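Long-range contacts in Alpha/beta hydrolase (Enterobacter asburiae, PDB 6KMO), which probably hydrolyses carboxylic esters, as an esterase or lipase of the alpha/beta hydrolase fold: residues 71-76 against 86-91; 99-104 against 130-135; 123-128 against 326-331; 174-179 against 202-207. The protein carries 2 engineered substitutions. One frame throughout, in Å; residues are numbered along the deposited sequence.

Contact 1: residues 71-76 against 86-91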
loop_
_atom_site.group_PDB
_atom_site.type_symbol
_atom_site.label_atom_id
_atom_site.label_comp_id
_atom_site.label_asym_id
_atom_site.label_seq_id
_atom_site.Cartn_x
_atom_site.Cartn_y
_atom_site.Cartn_z
ATOM N N ALA A 71 -17.718 -9.274 -14.575
ATOM C CA ALA A 71 -18.073 -7.863 -14.644
ATOM C C ALA A 71 -18.972 -7.675 -15.856
ATOM O O ALA A 71 -19.041 -8.542 -16.733
ATOM C CB ALA A 71 -16.828 -6.979 -14.785
ATOM N N GLN A 72 -19.643 -6.533 -15.905
ATOM C CA GLN A 72 -20.465 -6.143 -17.043
ATOM C C GLN A 72 -19.718 -5.109 -17.876
ATOM O O GLN A 72 -19.197 -4.130 -17.326
ATOM C CB GLN A 72 -21.749 -5.467 -16.566
ATOM C CG GLN A 72 -22.661 -6.248 -15.668
ATOM C CD GLN A 72 -23.803 -5.382 -15.155
ATOM O OE1 GLN A 72 -24.050 -4.286 -15.666
ATOM N NE2 GLN A 72 -24.506 -5.871 -14.143
ATOM N N VAL A 73 -19.691 -5.292 -19.189
ATOM C CA VAL A 73 -19.020 -4.369 -20.099
ATOM C C VAL A 73 -20.008 -3.869 -21.144
ATOM O O VAL A 73 -20.756 -4.667 -21.738
ATOM C CB VAL A 73 -17.794 -5.010 -20.769
ATOM C CG1 VAL A 73 -17.135 -4.013 -21.699
ATOM C CG2 VAL A 73 -16.815 -5.514 -19.719
ATOM N N SER A 74 -20.009 -2.563 -21.376
ATOM C CA SER A 74 -20.810 -1.949 -22.420
ATOM C C SER A 74 -19.990 -0.867 -23.109
ATOM O O SER A 74 -18.847 -0.577 -22.727
ATOM C CB SER A 74 -22.115 -1.381 -21.863
ATOM O OG SER A 74 -21.878 -0.380 -20.894
ATOM N N GLU A 75 -20.569 -0.267 -24.145
ATOM C CA GLU A 75 -19.866 0.684 -24.979
ATOM C C GLU A 75 -20.759 1.871 -25.275
ATOM O O GLU A 75 -21.989 1.751 -25.324
ATOM C CB GLU A 75 -19.418 0.038 -26.283
ATOM C CG GLU A 75 -18.638 0.964 -27.195
ATOM C CD GLU A 75 -18.125 0.253 -28.434
ATOM O OE1 GLU A 75 -18.175 0.851 -29.533
ATOM O OE2 GLU A 75 -17.675 -0.907 -28.303
ATOM N N LYS A 76 -20.138 3.025 -25.456
ATOM C CA LYS A 76 -20.860 4.219 -25.869
ATOM C C LYS A 76 -19.889 5.120 -26.602
ATOM O O LYS A 76 -18.767 5.332 -26.131
ATOM C CB LYS A 76 -21.421 4.969 -24.671
ATOM C CG LYS A 76 -22.236 6.219 -25.047
ATOM C CD LYS A 76 -23.375 6.448 -24.058
ATOM C CE LYS A 76 -24.154 7.707 -24.361
ATOM N NZ LYS A 76 -25.277 7.448 -25.304
ATOM N N LYS A 86 -14.843 7.080 -28.316
ATOM C CA LYS A 86 -15.364 5.793 -27.876
ATOM C C LYS A 86 -15.042 5.537 -26.408
ATOM O O LYS A 86 -13.892 5.693 -25.978
ATOM C CB LYS A 86 -14.794 4.658 -28.708
ATOM C CG LYS A 86 -15.555 3.360 -28.528
ATOM C CD LYS A 86 -14.828 2.157 -29.128
ATOM C CE LYS A 86 -14.577 2.315 -30.631
ATOM N NZ LYS A 86 -14.849 1.071 -31.426
ATOM N N LEU A 87 -16.055 5.121 -25.649
ATOM C CA LEU A 87 -15.933 4.756 -24.248
ATOM C C LEU A 87 -16.262 3.282 -24.073
ATOM O O LEU A 87 -17.131 2.732 -24.759
ATOM C CB LEU A 87 -16.907 5.547 -23.386
ATOM C CG LEU A 87 -16.911 7.049 -23.602
ATOM C CD1 LEU A 87 -17.972 7.731 -22.750
ATOM C CD2 LEU A 87 -15.531 7.650 -23.306
ATOM N N LYS A 88 -15.585 2.634 -23.133
ATOM C CA LYS A 88 -15.973 1.315 -22.660
ATOM C C LYS A 88 -16.306 1.455 -21.188
ATOM O O LYS A 88 -15.516 2.028 -20.431
ATOM C CB LYS A 88 -14.863 0.280 -22.859
ATOM C CG LYS A 88 -14.516 0.016 -24.325
ATOM C CD LYS A 88 -15.635 -0.727 -25.041
ATOM C CE LYS A 88 -15.426 -2.210 -24.965
ATOM N NZ LYS A 88 -16.303 -2.948 -25.924
ATOM N N ILE A 89 -17.468 0.961 -20.777
ATOM C CA ILE A 89 -17.981 1.140 -19.427
ATOM C C ILE A 89 -18.005 -0.221 -18.752
ATOM O O ILE A 89 -18.573 -1.178 -19.290
ATOM C CB ILE A 89 -19.372 1.794 -19.433
ATOM C CG1 ILE A 89 -19.311 3.150 -20.146
ATOM C CG2 ILE A 89 -19.889 2.005 -18.026
ATOM C CD1 ILE A 89 -19.997 3.190 -21.453
ATOM N N VAL A 90 -17.366 -0.329 -17.598
ATOM C CA VAL A 90 -17.245 -1.593 -16.880
ATOM C C VAL A 90 -17.882 -1.418 -15.511
ATOM O O VAL A 90 -17.581 -0.454 -14.798
ATOM C CB VAL A 90 -15.778 -2.041 -16.762
ATOM C CG1 VAL A 90 -15.682 -3.405 -16.106
ATOM C CG2 VAL A 90 -15.101 -2.056 -18.133
ATOM N N LYS A 91 -18.785 -2.324 -15.152
ATOM C CA LYS A 91 -19.504 -2.267 -13.891
ATOM C C LYS A 91 -19.438 -3.609 -13.185
ATOM O O LYS A 91 -19.190 -4.642 -13.816
ATOM C CB LYS A 91 -20.976 -1.900 -14.140
ATOM C CG LYS A 91 -21.172 -0.549 -14.760
ATOM C CD LYS A 91 -22.653 -0.245 -14.953
ATOM C CE LYS A 91 -22.823 1.055 -15.714
ATOM N NZ LYS A 91 -24.268 1.420 -15.876
HETATM O O HOH W 1 -21.340 -1.612 -18.343
#

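Contact 2: residues 99-104 against 130-135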
loop_
_atom_site.group_PDB
_atom_site.type_symbol
_atom_site.label_atom_id
_atom_site.label_comp_id
_atom_site.label_asym_id
_atom_site.label_seq_id
_atom_site.Cartn_x
_atom_site.Cartn_y
_atom_site.Cartn_z
ATOM N N LEU A 99 -24.324 4.305 -10.020
ATOM C CA LEU A 99 -23.042 4.102 -9.369
ATOM C C LEU A 99 -22.187 5.353 -9.506
ATOM O O LEU A 99 -22.303 6.080 -10.490
ATOM C CB LEU A 99 -22.285 2.957 -10.044
ATOM C CG LEU A 99 -22.886 1.573 -9.872
ATOM C CD1 LEU A 99 -22.164 0.606 -10.804
ATOM C CD2 LEU A 99 -22.822 1.131 -8.445
ATOM N N PRO A 100 -21.292 5.607 -8.563
ATOM C CA PRO A 100 -20.203 6.543 -8.839
ATOM C C PRO A 100 -19.279 5.915 -9.864
ATOM O O PRO A 100 -19.376 4.733 -10.190
ATOM C CB PRO A 100 -19.517 6.688 -7.482
ATOM C CG PRO A 100 -19.685 5.353 -6.867
ATOM C CD PRO A 100 -21.034 4.822 -7.341
ATOM N N ALA A 101 -18.360 6.725 -10.380
ATOM C CA ALA A 101 -17.516 6.258 -11.468
ATOM C C ALA A 101 -16.097 6.785 -11.338
ATOM O O ALA A 101 -15.817 7.775 -10.637
ATOM C CB ALA A 101 -18.085 6.669 -12.833
ATOM N N PHE A 102 -15.200 6.120 -12.063
ATOM C CA PHE A 102 -13.874 6.649 -12.325
ATOM C C PHE A 102 -13.582 6.562 -13.815
ATOM O O PHE A 102 -13.880 5.552 -14.461
ATOM C CB PHE A 102 -12.753 5.974 -11.509
ATOM C CG PHE A 102 -12.652 4.489 -11.662
ATOM C CD1 PHE A 102 -11.744 3.915 -12.531
ATOM C CD2 PHE A 102 -13.414 3.653 -10.867
ATOM C CE1 PHE A 102 -11.622 2.546 -12.625
ATOM C CE2 PHE A 102 -13.291 2.278 -10.956
ATOM C CZ PHE A 102 -12.407 1.722 -11.848
ATOM N N MET A 103 -12.991 7.612 -14.360
ATOM C CA MET A 103 -12.404 7.530 -15.689
ATOM C C MET A 103 -11.194 6.612 -15.604
ATOM O O MET A 103 -10.505 6.563 -14.576
ATOM C CB MET A 103 -11.977 8.914 -16.173
ATOM C CG MET A 103 -13.059 9.990 -16.037
ATOM S SD MET A 103 -14.702 9.661 -16.875
ATOM C CE MET A 103 -14.101 9.496 -18.594
ATOM N N PHE A 104 -10.950 5.863 -16.678
ATOM C CA PHE A 104 -9.803 4.971 -16.741
ATOM C C PHE A 104 -8.962 5.295 -17.965
ATOM O O PHE A 104 -9.438 5.168 -19.102
ATOM C CB PHE A 104 -10.155 3.482 -16.721
ATOM C CG PHE A 104 -8.920 2.635 -16.611
ATOM C CD1 PHE A 104 -8.363 2.355 -15.379
ATOM C CD2 PHE A 104 -8.240 2.244 -17.752
ATOM C CE1 PHE A 104 -7.178 1.657 -15.280
ATOM C CE2 PHE A 104 -7.058 1.563 -17.667
ATOM C CZ PHE A 104 -6.519 1.260 -16.426
ATOM N N GLY A 130 -16.312 -1.182 -6.330
ATOM C CA GLY A 130 -17.751 -1.078 -6.511
ATOM C C GLY A 130 -18.208 0.000 -7.458
ATOM O O GLY A 130 -19.424 0.218 -7.588
ATOM N N ALA A 131 -17.300 0.709 -8.107
ATOM C CA ALA A 131 -17.602 1.851 -8.951
ATOM C C ALA A 131 -17.515 1.453 -10.418
ATOM O O ALA A 131 -16.838 0.491 -10.784
ATOM C CB ALA A 131 -16.630 2.996 -8.669
ATOM N N ALA A 132 -18.201 2.206 -11.267
ATOM C CA ALA A 132 -18.082 2.008 -12.700
ATOM C C ALA A 132 -16.798 2.627 -13.230
ATOM O O ALA A 132 -16.404 3.719 -12.813
ATOM C CB ALA A 132 -19.263 2.651 -13.430
ATOM N N ALA A 133 -16.148 1.926 -14.149
ATOM C CA ALA A 133 -15.013 2.466 -14.887
ATOM C C ALA A 133 -15.464 2.954 -16.252
ATOM O O ALA A 133 -16.235 2.277 -16.940
ATOM C CB ALA A 133 -13.933 1.400 -15.088
ATOM N N VAL A 134 -14.957 4.101 -16.663
ATOM C CA VAL A 134 -15.205 4.644 -17.994
ATOM C C VAL A 134 -13.857 4.748 -18.702
ATOM O O VAL A 134 -13.126 5.740 -18.557
ATOM C CB VAL A 134 -15.935 5.989 -17.963
ATOM C CG1 VAL A 134 -16.251 6.458 -19.379
ATOM C CG2 VAL A 134 -17.195 5.884 -17.105
ATOM N N TYR A 135 -13.518 3.709 -19.454
ATOM C CA TYR A 135 -12.314 3.691 -20.276
ATOM C C TYR A 135 -12.491 4.633 -21.454
ATOM O O TYR A 135 -13.532 4.612 -22.111
ATOM C CB TYR A 135 -12.065 2.243 -20.772
ATOM C CG TYR A 135 -11.110 2.144 -21.935
ATOM C CD1 TYR A 135 -9.778 1.846 -21.737
ATOM C CD2 TYR A 135 -11.536 2.373 -23.233
ATOM C CE1 TYR A 135 -8.882 1.792 -22.792
ATOM C CE2 TYR A 135 -10.646 2.338 -24.290
ATOM C CZ TYR A 135 -9.327 2.048 -24.062
ATOM O OH TYR A 135 -8.435 2.039 -25.102
#

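Contact 3: residues 123-128 against 326-331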
loop_
_atom_site.group_PDB
_atom_site.type_symbol
_atom_site.label_atom_id
_atom_site.label_comp_id
_atom_site.label_asym_id
_atom_site.label_seq_id
_atom_site.Cartn_x
_atom_site.Cartn_y
_atom_site.Cartn_z
ATOM N N ARG A 123 -11.340 -4.504 -14.749
ATOM C CA ARG A 123 -12.334 -5.285 -14.022
ATOM C C ARG A 123 -11.937 -5.469 -12.564
ATOM O O ARG A 123 -12.792 -5.403 -11.668
ATOM C CB ARG A 123 -12.544 -6.646 -14.697
ATOM C CG ARG A 123 -13.298 -6.588 -16.022
ATOM C CD ARG A 123 -13.388 -7.976 -16.615
ATOM N NE ARG A 123 -14.146 -8.036 -17.856
ATOM C CZ ARG A 123 -15.089 -8.941 -18.130
ATOM N NH1 ARG A 123 -15.456 -9.842 -17.233
ATOM N NH2 ARG A 123 -15.679 -8.907 -19.315
ATOM N N ASP A 124 -10.652 -5.709 -12.292
ATOM C CA ASP A 124 -10.214 -5.859 -10.907
ATOM C C ASP A 124 -10.502 -4.592 -10.104
ATOM O O ASP A 124 -10.928 -4.661 -8.944
ATOM C CB ASP A 124 -8.712 -6.160 -10.846
ATOM C CG ASP A 124 -8.354 -7.572 -11.215
ATOM O OD1 ASP A 124 -9.238 -8.460 -11.289
ATOM O OD2 ASP A 124 -7.143 -7.810 -11.440
ATOM N N LEU A 125 -10.254 -3.422 -10.692
ATOM C CA LEU A 125 -10.475 -2.170 -9.975
ATOM C C LEU A 125 -11.959 -1.892 -9.771
ATOM O O LEU A 125 -12.360 -1.369 -8.729
ATOM C CB LEU A 125 -9.817 -1.019 -10.742
ATOM C CG LEU A 125 -8.275 -1.012 -10.766
ATOM C CD1 LEU A 125 -7.787 -0.102 -11.879
ATOM C CD2 LEU A 125 -7.701 -0.615 -9.415
ATOM N N VAL A 126 -12.779 -2.216 -10.769
ATOM C CA VAL A 126 -14.227 -2.091 -10.637
ATOM C C VAL A 126 -14.735 -2.987 -9.519
ATOM O O VAL A 126 -15.516 -2.560 -8.667
ATOM C CB VAL A 126 -14.878 -2.427 -11.988
ATOM C CG1 VAL A 126 -16.393 -2.645 -11.821
ATOM C CG2 VAL A 126 -14.595 -1.326 -12.989
ATOM N N ARG A 127 -14.288 -4.238 -9.493
ATOM C CA ARG A 127 -14.767 -5.164 -8.467
ATOM C C ARG A 127 -14.337 -4.726 -7.073
ATOM O O ARG A 127 -15.124 -4.806 -6.121
ATOM C CB ARG A 127 -14.253 -6.559 -8.799
ATOM C CG ARG A 127 -14.952 -7.170 -10.003
ATOM C CD ARG A 127 -14.185 -8.354 -10.568
ATOM N NE ARG A 127 -13.998 -9.365 -9.544
ATOM C CZ ARG A 127 -14.916 -10.264 -9.214
ATOM N NH1 ARG A 127 -16.074 -10.307 -9.858
ATOM N NH2 ARG A 127 -14.662 -11.127 -8.244
ATOM N N ALA A 128 -13.100 -4.250 -6.933
ATOM C CA ALA A 128 -12.593 -3.869 -5.626
ATOM C C ALA A 128 -13.173 -2.549 -5.138
ATOM O O ALA A 128 -13.228 -2.317 -3.928
ATOM C CB ALA A 128 -11.071 -3.807 -5.659
ATOM N N GLU A 326 -6.687 -4.635 -4.843
ATOM C CA GLU A 326 -7.725 -4.547 -3.815
ATOM C C GLU A 326 -7.585 -3.257 -3.011
ATOM O O GLU A 326 -8.578 -2.586 -2.720
ATOM C CB GLU A 326 -7.682 -5.767 -2.882
ATOM C CG GLU A 326 -8.783 -5.778 -1.830
ATOM C CD GLU A 326 -10.167 -6.003 -2.420
ATOM O OE1 GLU A 326 -10.275 -6.614 -3.502
ATOM O OE2 GLU A 326 -11.160 -5.590 -1.782
ATOM N N GLN A 327 -6.352 -2.895 -2.664
ATOM C CA GLN A 327 -6.096 -1.719 -1.841
ATOM C C GLN A 327 -6.357 -0.427 -2.601
ATOM O O GLN A 327 -6.854 0.553 -2.020
ATOM C CB GLN A 327 -4.657 -1.794 -1.315
ATOM C CG GLN A 327 -4.448 -2.901 -0.291
ATOM C CD GLN A 327 -3.056 -2.942 0.281
ATOM O OE1 GLN A 327 -2.077 -2.634 -0.394
ATOM N NE2 GLN A 327 -2.953 -3.349 1.539
ATOM N N ALA A 328 -6.024 -0.389 -3.892
ATOM C CA ALA A 328 -6.402 0.766 -4.702
ATOM C C ALA A 328 -7.913 0.906 -4.762
ATOM O O ALA A 328 -8.451 2.013 -4.627
ATOM C CB ALA A 328 -5.815 0.643 -6.107
ATOM N N GLY A 329 -8.615 -0.209 -4.967
ATOM C CA GLY A 329 -10.070 -0.162 -5.035
ATOM C C GLY A 329 -10.705 0.276 -3.729
ATOM O O GLY A 329 -11.681 1.030 -3.732
ATOM N N ALA A 330 -10.150 -0.164 -2.598
ATOM C CA ALA A 330 -10.702 0.224 -1.305
ATOM C C ALA A 330 -10.547 1.722 -1.078
ATOM O O ALA A 330 -11.458 2.377 -0.557
ATOM C CB ALA A 330 -10.023 -0.571 -0.186
ATOM N N ALA A 331 -9.398 2.279 -1.446
ATOM C CA ALA A 331 -9.205 3.718 -1.310
ATOM C C ALA A 331 -10.178 4.473 -2.196
ATOM O O ALA A 331 -10.782 5.472 -1.772
ATOM C CB ALA A 331 -7.754 4.069 -1.648
HETATM O O HOH W 2 -11.967 -3.001 -1.470
#

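Contact 4: residues 174-179 against 202-207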
loop_
_atom_site.group_PDB
_atom_site.type_symbol
_atom_site.label_atom_id
_atom_site.label_comp_id
_atom_site.label_asym_id
_atom_site.label_seq_id
_atom_site.Cartn_x
_atom_site.Cartn_y
_atom_site.Cartn_z
ATOM N N LEU A 174 -16.885 11.359 -9.090
ATOM C CA LEU A 174 -16.068 10.984 -10.243
ATOM C C LEU A 174 -14.593 10.964 -9.873
ATOM O O LEU A 174 -14.031 11.969 -9.417
ATOM C CB LEU A 174 -16.290 11.969 -11.389
ATOM C CG LEU A 174 -15.660 11.613 -12.729
ATOM C CD1 LEU A 174 -16.134 10.267 -13.227
ATOM C CD2 LEU A 174 -16.016 12.698 -13.745
ATOM N N GLY A 175 -13.953 9.825 -10.101
ATOM C CA GLY A 175 -12.528 9.680 -9.910
ATOM C C GLY A 175 -11.784 9.616 -11.238
ATOM O O GLY A 175 -12.374 9.517 -12.308
ATOM N N LEU A 176 -10.455 9.642 -11.136
ATOM C CA LEU A 176 -9.562 9.512 -12.278
ATOM C C LEU A 176 -8.530 8.456 -11.939
ATOM O O LEU A 176 -7.841 8.580 -10.924
ATOM C CB LEU A 176 -8.853 10.838 -12.568
ATOM C CG LEU A 176 -9.714 12.063 -12.867
ATOM C CD1 LEU A 176 -8.848 13.300 -13.043
ATOM C CD2 LEU A 176 -10.581 11.860 -14.094
ATOM N N VAL A 177 -8.412 7.434 -12.783
ATOM C CA VAL A 177 -7.517 6.304 -12.532
ATOM C C VAL A 177 -6.757 5.981 -13.806
ATOM O O VAL A 177 -7.318 5.995 -14.906
ATOM C CB VAL A 177 -8.311 5.062 -12.081
ATOM C CG1 VAL A 177 -7.387 3.873 -11.853
ATOM C CG2 VAL A 177 -9.124 5.356 -10.807
ATOM N N GLY A 178 -5.475 5.658 -13.675
ATOM C CA GLY A 178 -4.715 5.231 -14.839
ATOM C C GLY A 178 -3.358 4.699 -14.443
ATOM O O GLY A 178 -2.801 5.074 -13.410
ATOM N N ASN A 179 -2.821 3.847 -15.318
ATOM C CA ASN A 179 -1.504 3.232 -15.114
ATOM C C ASN A 179 -0.486 3.801 -16.093
ATOM O O ASN A 179 -0.776 3.950 -17.283
ATOM C CB ASN A 179 -1.546 1.704 -15.289
ATOM C CG ASN A 179 -2.068 1.261 -16.647
ATOM O OD1 ASN A 179 -3.183 1.613 -17.043
ATOM N ND2 ASN A 179 -1.284 0.457 -17.357
ATOM N N ARG A 202 -13.316 13.579 -7.215
ATOM C CA ARG A 202 -13.238 13.067 -5.854
ATOM C C ARG A 202 -11.859 12.522 -5.514
ATOM O O ARG A 202 -11.388 12.669 -4.377
ATOM C CB ARG A 202 -14.234 11.921 -5.662
ATOM C CG ARG A 202 -15.675 12.373 -5.426
ATOM C CD ARG A 202 -15.819 13.054 -4.067
ATOM N NE ARG A 202 -17.226 13.290 -3.730
ATOM C CZ ARG A 202 -18.004 12.401 -3.126
ATOM N NH1 ARG A 202 -17.541 11.213 -2.783
ATOM N NH2 ARG A 202 -19.271 12.705 -2.856
ATOM N N TYR A 203 -11.212 11.839 -6.458
ATOM C CA TYR A 203 -10.009 11.093 -6.111
ATOM C C TYR A 203 -9.263 10.732 -7.377
ATOM O O TYR A 203 -9.881 10.398 -8.390
ATOM C CB TYR A 203 -10.366 9.801 -5.369
ATOM C CG TYR A 203 -9.293 9.236 -4.466
ATOM C CD1 TYR A 203 -8.810 9.982 -3.413
ATOM C CD2 TYR A 203 -8.817 7.937 -4.629
ATOM C CE1 TYR A 203 -7.841 9.466 -2.557
ATOM C CE2 TYR A 203 -7.858 7.415 -3.784
ATOM C CZ TYR A 203 -7.367 8.183 -2.753
ATOM O OH TYR A 203 -6.436 7.642 -1.885
ATOM N N ASN A 204 -7.941 10.775 -7.303
ATOM C CA ASN A 204 -7.051 10.308 -8.356
ATOM C C ASN A 204 -6.311 9.071 -7.865
ATOM O O ASN A 204 -5.819 9.046 -6.732
ATOM C CB ASN A 204 -5.969 11.344 -8.644
ATOM C CG ASN A 204 -6.487 12.597 -9.260
ATOM O OD1 ASN A 204 -7.501 12.600 -9.955
ATOM N ND2 ASN A 204 -5.764 13.683 -9.050
ATOM N N VAL A 205 -6.171 8.079 -8.730
ATOM C CA VAL A 205 -5.289 6.943 -8.486
ATOM C C VAL A 205 -4.306 6.878 -9.642
ATOM O O VAL A 205 -4.680 6.574 -10.781
ATOM C CB VAL A 205 -6.034 5.616 -8.322
ATOM C CG1 VAL A 205 -5.016 4.526 -8.037
ATOM C CG2 VAL A 205 -7.067 5.685 -7.210
ATOM N N MET A 206 -3.048 7.180 -9.357
ATOM C CA MET A 206 -1.966 7.162 -10.335
ATOM C C MET A 206 -1.153 5.903 -10.078
ATOM O O MET A 206 -0.416 5.820 -9.086
ATOM C CB MET A 206 -1.111 8.428 -10.211
ATOM C CG MET A 206 -1.855 9.723 -10.504
ATOM S SD MET A 206 -0.956 11.337 -10.141
ATOM C CE MET A 206 0.402 11.229 -11.346
ATOM N N LEU A 207 -1.302 4.919 -10.955
ATOM C CA LEU A 207 -0.660 3.611 -10.796
ATOM C C LEU A 207 0.649 3.645 -11.572
ATOM O O LEU A 207 0.650 3.770 -12.803
ATOM C CB LEU A 207 -1.565 2.495 -11.307
ATOM C CG LEU A 207 -2.907 2.360 -10.574
ATOM C CD1 LEU A 207 -3.783 1.366 -11.313
ATOM C CD2 LEU A 207 -2.715 1.948 -9.144
#

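Contact 1: residues 71-76 against 86-91
Glu75 crosses both Lys86 and Lys88 on one face of an antiparallel beta hairpin made of strands 71-80 and 83-92. Its CG lies anti to the backbone N (chi1 -178°), and the extended chain carries the carboxylate to both lysines. Lys88 bends at chi2 and chi3, which brings NZ to 3.4 Å from Glu75 OE2, a weak bond within a salt bridge. Lys86 NZ stands 3.8 Å from Glu75 OE1, a long pair. Along the same face Val73 and Val90 lie side by side and point the same way, CG2 to CG2 at 4.2 Å. On the other face Ser74 OG rests 3.6 Å from Ile89 CB, and water 1 joins that hydroxyl to Ile89 O. Ile89 CD1 reaches the CB of Lys76 at 3.9 Å. The amide of Gln72 and the amine of Lys91 have their partners outside, at Glu93 and Ile167. Six backbone bonds tie Gln72, Ser74 and Lys76 to Lys91, Ile89 and Leu87; Ile89 N to Ser74 O is 2.8 Å. The hairpin is therefore held mainly by its backbone. The ion pairs are long or weak beside these six bonds, though two lysines should favour a charged Glu75.

Contact 2: residues 99-104 against 130-135
Four backbone hydrogen bonds join Pro100, Phe102 and Phe104 to Ala132 and Val134. They pair parallel strands 99-105 and 132-136 of a beta-alpha-beta unit in the central sheet of the alpha/beta hydrolase fold, with helix 115-129 as the crossover. Ala132 N binds Pro100 O at 3.0 Å, and Phe102 N binds Ala132 O at 2.8 Å, nearly straight on to the C=O. Val134 N then donates to Phe102 O. The last bond, Phe104 N to Val134 O, is 2.9 Å long, but its donor sits 56° out of the carbonyl plane. Ala131 O, beside the start of the strand, is buried without a polar partner.

Outward from the backbone, Phe102 carries much of the packing on the face it shares with Ala133. Its CG is set between the backbone N and the carbonyl carbon (chi1 56°), which turns the ring across to the neighbouring strand. Ala133 CA stands 4.0 Å above the plane of the Phe102 ring, over the ring centre. Ala131 CB meets the ring at its edge, 4.0 Å from Phe102 CD2. Further along, Tyr135 CD1 comes to the edge of the Phe104 ring. Tyr135 OH bonds outside, to Asp137.

Met103 and Val134 share the other face, under helix 148-163. They lie side by side and point the same way. The Met103 chain bends at chi2 and chi3, which brings its end nearer the valine. Met103 CE thereby rests 3.8 Å from Val134 CG1.

Contact 3: residues 123-128 against 326-331
Ala128 packs against Gly329 where helix 115-129 meets the C-terminal helix 319-335. The two segments cross at -49°, with their axes 7.9 Å apart. This is the tight part. The CA atoms of Ala128 and Gly329 are 4.5 Å apart, and Ala128 CB points toward the other helix, 3.8 Å from Gly329 CA. Gly329 has no side chain, and the Ala128 methyl sits directly on its backbone. Ala128 O lies 3.6 Å from Gly329 C. On the buried side Leu125 CD2 touches Ala328 CB at 4.0 Å. Leu125 also packs on Phe102 and Phe104 of the sheet.

The other side is looser and polar. The beta carbon of Glu326 points away, but the chain bends at chi2 (69°) and brings the carboxylate back. Glu326 OE1 comes 3.6 Å from Ala128 CB. Glu326 OE2 accepts a bond of 2.7 Å from water 2, which also donates to Ala128 O at 2.8 Å. This water is the polar link between the segments.

Beyond the contact, Gln327 and Ala330 pack on the second subunit, and Gln327 O bonds to Gln327 NE2 of that subunit. Helix 319-335 thus serves both the fold and the dimer. Chemically the contact rests on small residues in close apposition. One water satisfies a carbonyl and a carboxylate oxygen that, with Glu326 probably ionised, are both acceptors.

Contact 4: residues 174-179 against 202-207
Strand 174-179 leads into what appears to be the nucleophile elbow, a GxSxG pattern that begins at Gly178 and probably places Ser180 as the nucleophile, as in other alpha/beta hydrolases. Its partner is the parallel strand 203-207, reached through helix 181-195. Five backbone bonds join the segments, from Arg202 N to Leu174 O at 2.8 Å through to Leu207 N to Gly178 O at 2.9 Å. Between them, the C=O of Val205 is aimed almost directly at Gly178 N, with a C=O...N angle of 176°.

Val177 and Val205 lie side by side on one face, both with CG1 anti to the backbone N. Val177 CG2 is 4.0 Å from Val205 CB. Leu207 CB lies 3.5 Å from Gly178 O. Asn179 packs its CB on the CB of Leu207 at 4.1 Å, while its amide turns away (chi1 57°). There ND2 bonds to His118 and Asp308, so the amide is fixed from outside the strand pair.

On the opposite face Leu176 and Asn204 run alongside each other. Asn204 OD1 is 3.4 Å from both CB and CD1 of Leu176 and is buried without a polar partner. Its ND2 bonds to Thr269.

Helix 181-195 covers this second face, where Val186 touches Leu176, Asn204 and Met206. Strand 99-105 flanks 174-179, and strand 269-274 flanks 203-207. Tyr203 stacks on His335 and also packs on Val323 of the second subunit.

How the contacts relate
Contacts 1, 2 and 4 lie in one mixed sheet, and contact 3 packs its helices over it. Lys88 O and Val90 O of contact 1 probably bond to Tyr135 N and Ala133 N of contact 2; the centres of the two contacts are about 9 Å apart. On its other side contact 2 meets contact 4, about 10 Å away between contact centres, where Ala101 O lies 2.8 Å from Gly175 N. Contacts 1 and 4 do not touch; their nearest atoms are about 10 Å apart. Helix 115-129 bridges them: Val126 packs on Ala133 and Lys91, and Leu125 on Val177. Contact 4 holds the start of the probable nucleophile elbow. Phe104 of contact 2 packs against its Asn179.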